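Local atomic coordinates of DNA excision repair protein ERCC-6-like (Homo sapiens, PDB entry 5JNO), a protein that hydrolyses ATP to translocate along DNA and acts as a tension sensor on stretched, catenated DNA until it is resolved in anaphase. Residues E2-E7 with K39-N44; K20-N25 with E29-L34. All blocks are in the same frame, centred on the assembly; numbering follows the deposited sequence.

Contact 1: residues E2-E7 with K39-N44; sequences EALSPE and KDIFPN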
# COMPACT_ATOMS: atom_id res chain seq x y z
N GLU B 2 13.28 -6.23 4.63
CA GLU B 2 12.65 -6.92 3.46
C GLU B 2 11.77 -6.07 2.50
O GLU B 2 10.94 -5.26 2.94
CB GLU B 2 11.85 -8.14 3.97
CG GLU B 2 11.62 -9.30 3.00
CD GLU B 2 11.14 -10.56 3.73
OE1 GLU B 2 11.93 -11.12 4.53
OE2 GLU B 2 9.99 -10.98 3.53
N ALA B 3 11.96 -6.29 1.19
CA ALA B 3 11.17 -5.61 0.14
C ALA B 3 9.85 -6.31 -0.08
O ALA B 3 9.81 -7.54 -0.10
CB ALA B 3 11.94 -5.52 -1.18
N LEU B 4 8.77 -5.56 -0.25
CA LEU B 4 7.48 -6.17 -0.55
C LEU B 4 7.50 -6.70 -1.98
O LEU B 4 7.70 -5.92 -2.92
CB LEU B 4 6.34 -5.16 -0.41
CG LEU B 4 4.91 -5.71 -0.58
CD1 LEU B 4 4.47 -6.64 0.55
CD2 LEU B 4 3.93 -4.55 -0.66
N SER B 5 7.32 -8.01 -2.13
CA SER B 5 7.20 -8.66 -3.43
C SER B 5 5.79 -8.50 -3.98
O SER B 5 4.84 -8.33 -3.23
CB SER B 5 7.55 -10.15 -3.31
OG SER B 5 6.45 -10.89 -2.79
N PRO B 6 5.64 -8.58 -5.30
CA PRO B 6 4.29 -8.53 -5.84
C PRO B 6 3.39 -9.68 -5.39
O PRO B 6 2.18 -9.51 -5.33
CB PRO B 6 4.53 -8.58 -7.34
CG PRO B 6 5.88 -7.97 -7.52
CD PRO B 6 6.66 -8.48 -6.36
N GLU B 7 3.99 -10.82 -5.09
CA GLU B 7 3.31 -11.99 -4.54
C GLU B 7 2.75 -11.68 -3.18
O GLU B 7 1.59 -11.96 -2.91
CB GLU B 7 4.28 -13.18 -4.39
CG GLU B 7 4.83 -13.74 -5.70
CD GLU B 7 6.18 -13.16 -6.13
OE1 GLU B 7 6.38 -11.91 -6.16
OE2 GLU B 7 7.06 -13.96 -6.47
N LYS B 39 -1.91 -8.67 8.35
CA LYS B 39 -0.98 -8.08 9.31
C LYS B 39 0.38 -8.75 9.28
O LYS B 39 1.41 -8.09 9.51
CB LYS B 39 -1.56 -8.13 10.74
CG LYS B 39 -0.58 -7.72 11.83
CD LYS B 39 -1.25 -7.47 13.19
CE LYS B 39 -1.79 -8.76 13.81
NZ LYS B 39 -0.80 -9.89 13.91
N ASP B 40 0.39 -10.06 9.03
CA ASP B 40 1.63 -10.82 9.01
C ASP B 40 2.49 -10.52 7.80
O ASP B 40 3.69 -10.74 7.86
CB ASP B 40 1.35 -12.32 8.97
CG ASP B 40 0.76 -12.86 10.27
OD1 ASP B 40 0.68 -12.17 11.33
OD2 ASP B 40 0.38 -14.03 10.20
N ILE B 41 1.87 -10.09 6.71
CA ILE B 41 2.60 -9.67 5.51
C ILE B 41 3.00 -8.20 5.61
O ILE B 41 4.16 -7.86 5.37
CB ILE B 41 1.76 -9.90 4.23
CG1 ILE B 41 1.39 -11.38 4.10
CG2 ILE B 41 2.51 -9.39 2.99
CD1 ILE B 41 0.35 -11.69 3.05
N PHE B 42 2.06 -7.33 5.98
CA PHE B 42 2.27 -5.88 5.88
C PHE B 42 1.50 -5.18 7.01
O PHE B 42 0.39 -4.68 6.81
CB PHE B 42 1.81 -5.39 4.50
CG PHE B 42 2.17 -3.95 4.15
CD1 PHE B 42 2.69 -3.05 5.09
CD2 PHE B 42 1.94 -3.50 2.85
CE1 PHE B 42 3.00 -1.75 4.73
CE2 PHE B 42 2.26 -2.19 2.48
CZ PHE B 42 2.79 -1.32 3.43
N PRO B 43 2.11 -5.14 8.21
CA PRO B 43 1.37 -4.57 9.33
C PRO B 43 1.13 -3.07 9.14
O PRO B 43 2.01 -2.39 8.62
CB PRO B 43 2.29 -4.85 10.54
CG PRO B 43 3.65 -5.09 9.97
CD PRO B 43 3.43 -5.68 8.61
N ASN B 44 -0.05 -2.57 9.51
CA ASN B 44 -0.34 -1.13 9.46
C ASN B 44 -1.52 -0.78 10.34
O ASN B 44 -2.42 -1.59 10.53
CB ASN B 44 -0.61 -0.64 8.02
CG ASN B 44 -1.80 -1.34 7.35
OD1 ASN B 44 -1.69 -2.47 6.86
ND2 ASN B 44 -2.95 -0.67 7.32
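Leu-4 divides its two methyls between Ile-41 and Phe-42, consecutive residues on the way out of helix 28-41. Its CD1 meets CG2 of Ile-41, the beta-branch methyl, with CD1 and CG2 4.2 Å apart. CD2 of Leu-4 lies 4.2 Å from CD2 of Phe-42 and comes to that ring obliquely. With CG of Leu-4 turned anti to the backbone N (chi1 -175°), the isobutyl group extends from the N-terminal arm across the gap, and its side chain crosses both partners at roughly a right angle. Leu-4 and Phe-42 are buried, and their meeting is the enclosed part of this small apolar patch. The looser side is that of Ile-41, which stays partly exposed while its CG2 touches Leu-4. Ser-5 N-caps helix 6-25, its OG bonded to the backbone N of Gln-8, and the arm before it is also fixed by Leu-4 packing on Ala-9. Around Phe-42 also lie Tyr-12, whose ring meets it at about 45°, and, from another protein chain, a basic side chain in cation-pi contact. This is an N-terminal arm preceding the TPR 1 repeat and packing on the residues that lead out of its second helix, in a helical hairpin.

Contact 2: residues K20-N25 with E29-L34; sequences KEATKN and EEAFKL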
# COMPACT_ATOMS: atom_id res chain seq x y z
N LYS B 20 -12.82 -7.55 4.66
CA LYS B 20 -13.89 -6.55 4.58
C LYS B 20 -15.25 -7.16 4.23
O LYS B 20 -16.24 -6.79 4.83
CB LYS B 20 -13.54 -5.44 3.60
CG LYS B 20 -12.48 -4.52 4.15
CD LYS B 20 -12.11 -3.46 3.15
CE LYS B 20 -11.04 -2.54 3.72
NZ LYS B 20 -10.75 -1.42 2.79
N GLU B 21 -15.28 -8.05 3.25
CA GLU B 21 -16.52 -8.70 2.83
C GLU B 21 -17.08 -9.56 3.95
O GLU B 21 -18.28 -9.49 4.24
CB GLU B 21 -16.31 -9.53 1.57
CG GLU B 21 -16.34 -8.68 0.30
CD GLU B 21 -15.46 -9.21 -0.84
OE1 GLU B 21 -15.05 -10.39 -0.82
OE2 GLU B 21 -15.16 -8.42 -1.76
N ALA B 22 -16.20 -10.32 4.60
CA ALA B 22 -16.55 -11.11 5.77
C ALA B 22 -17.17 -10.26 6.89
O ALA B 22 -18.15 -10.67 7.53
CB ALA B 22 -15.35 -11.87 6.30
N THR B 23 -16.61 -9.08 7.11
CA THR B 23 -17.14 -8.15 8.11
C THR B 23 -18.52 -7.68 7.69
O THR B 23 -19.45 -7.76 8.50
CB THR B 23 -16.19 -6.94 8.34
OG1 THR B 23 -14.92 -7.39 8.84
CG2 THR B 23 -16.81 -5.96 9.34
N LYS B 24 -18.67 -7.23 6.43
CA LYS B 24 -19.99 -6.91 5.85
C LYS B 24 -21.03 -8.02 6.10
O LYS B 24 -22.17 -7.73 6.43
CB LYS B 24 -19.94 -6.62 4.34
CG LYS B 24 -19.85 -5.15 3.99
CD LYS B 24 -18.43 -4.63 4.24
CE LYS B 24 -18.29 -3.13 4.03
NZ LYS B 24 -16.85 -2.74 4.14
N ASN B 25 -20.63 -9.26 5.91
CA ASN B 25 -21.54 -10.38 6.09
C ASN B 25 -21.85 -10.71 7.53
O ASN B 25 -22.90 -11.25 7.81
CB ASN B 25 -21.00 -11.61 5.35
CG ASN B 25 -21.04 -11.42 3.85
OD1 ASN B 25 -21.91 -10.71 3.32
ND2 ASN B 25 -20.11 -12.05 3.14
N GLU B 29 -15.31 -14.10 12.64
CA GLU B 29 -14.31 -15.15 12.82
C GLU B 29 -13.36 -15.19 11.65
O GLU B 29 -12.16 -15.28 11.85
CB GLU B 29 -14.99 -16.52 12.96
CG GLU B 29 -14.05 -17.71 12.82
CD GLU B 29 -14.73 -19.02 13.19
OE1 GLU B 29 -15.78 -19.31 12.58
OE2 GLU B 29 -14.21 -19.75 14.08
N GLU B 30 -13.95 -15.19 10.46
CA GLU B 30 -13.22 -15.22 9.20
C GLU B 30 -12.46 -13.91 8.98
O GLU B 30 -11.29 -13.91 8.62
CB GLU B 30 -14.19 -15.47 8.04
CG GLU B 30 -13.55 -15.55 6.64
CD GLU B 30 -12.76 -16.82 6.39
OE1 GLU B 30 -12.75 -17.73 7.24
OE2 GLU B 30 -12.15 -16.90 5.30
N ALA B 31 -13.14 -12.79 9.22
CA ALA B 31 -12.53 -11.47 9.14
C ALA B 31 -11.26 -11.36 10.00
O ALA B 31 -10.22 -10.85 9.54
CB ALA B 31 -13.53 -10.40 9.54
N PHE B 32 -11.35 -11.86 11.24
CA PHE B 32 -10.26 -11.80 12.21
C PHE B 32 -9.10 -12.62 11.71
O PHE B 32 -7.96 -12.15 11.73
CB PHE B 32 -10.72 -12.30 13.61
CG PHE B 32 -9.63 -12.31 14.66
CD1 PHE B 32 -8.82 -13.42 14.84
CD2 PHE B 32 -9.43 -11.22 15.49
CE1 PHE B 32 -7.83 -13.45 15.82
CE2 PHE B 32 -8.43 -11.23 16.47
CZ PHE B 32 -7.63 -12.35 16.64
N LYS B 33 -9.38 -13.84 11.26
CA LYS B 33 -8.35 -14.69 10.68
C LYS B 33 -7.68 -13.98 9.48
O LYS B 33 -6.45 -13.91 9.42
CB LYS B 33 -8.96 -16.01 10.25
CG LYS B 33 -7.99 -16.98 9.58
CD LYS B 33 -8.74 -18.17 8.98
CE LYS B 33 -8.06 -18.72 7.73
NZ LYS B 33 -9.02 -19.52 6.94
N LEU B 34 -8.48 -13.45 8.56
CA LEU B 34 -7.94 -12.82 7.33
C LEU B 34 -7.16 -11.52 7.58
O LEU B 34 -6.02 -11.39 7.10
CB LEU B 34 -9.05 -12.58 6.31
CG LEU B 34 -9.69 -13.84 5.73
CD1 LEU B 34 -10.93 -13.46 4.94
CD2 LEU B 34 -8.72 -14.61 4.85
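The flat group that matters here is the Glu-30–Ala-31 peptide: CB of Ala-22 lies above its plane at the nitrogen end, offset past N of Ala-31 and 3.8 Å from it. CB of Ala-22 also lies 4.0 Å from CB of Ala-31 and 4.1 Å from CG of Glu-30, so it nests between two consecutive residues of the opposing helix. The carboxylate of Glu-30, by contrast, stays clear of the interface. Its chain is bent at chi2 (73°), which leads the acid end away and leaves CB and CG to do the touching. On the neighbouring side of Ala-31, Thr-23 brings its hydroxyl alongside, with OG1 3.4 Å from CB of Ala-31. That oxygen is not without a partner, since it hydrogen-bonds back to the carbonyl O of Ala-19 one turn earlier. With methyls as the main spacers, the axes of the short segments approach to 7.9 Å. Their N-to-C directions lie 160° apart, nearly antiparallel. Further along, Leu-34 continues the packing onto Tyr-15, Glu-18 and Ala-19. Close antiparallel packing through small residues, just beside the turn joining the helices, is characteristic of the helix A–helix B pair of a tetratricopeptide repeat.

Overall arrangement
Both contacts belong to the pairing of helices 6-25 and 28-41, on opposite sides of the chain's centre, with centres about 20 Å apart. Contact 2 is nested inside the loop that contact 1 closes: it joins the helices themselves beside their short connection, whereas contact 1 joins the residues flanking their far ends. Contact 1 is the more buried, resting on branched and aromatic side chains, and another protein chain of the assembly touches it. Contact 2 is only partly buried, made largely of methyls set against backbone, and is touched by no other chain of the assembly. The chain is the N-terminal TPR piece of the protein, apart from its SNF2-type helicase motor.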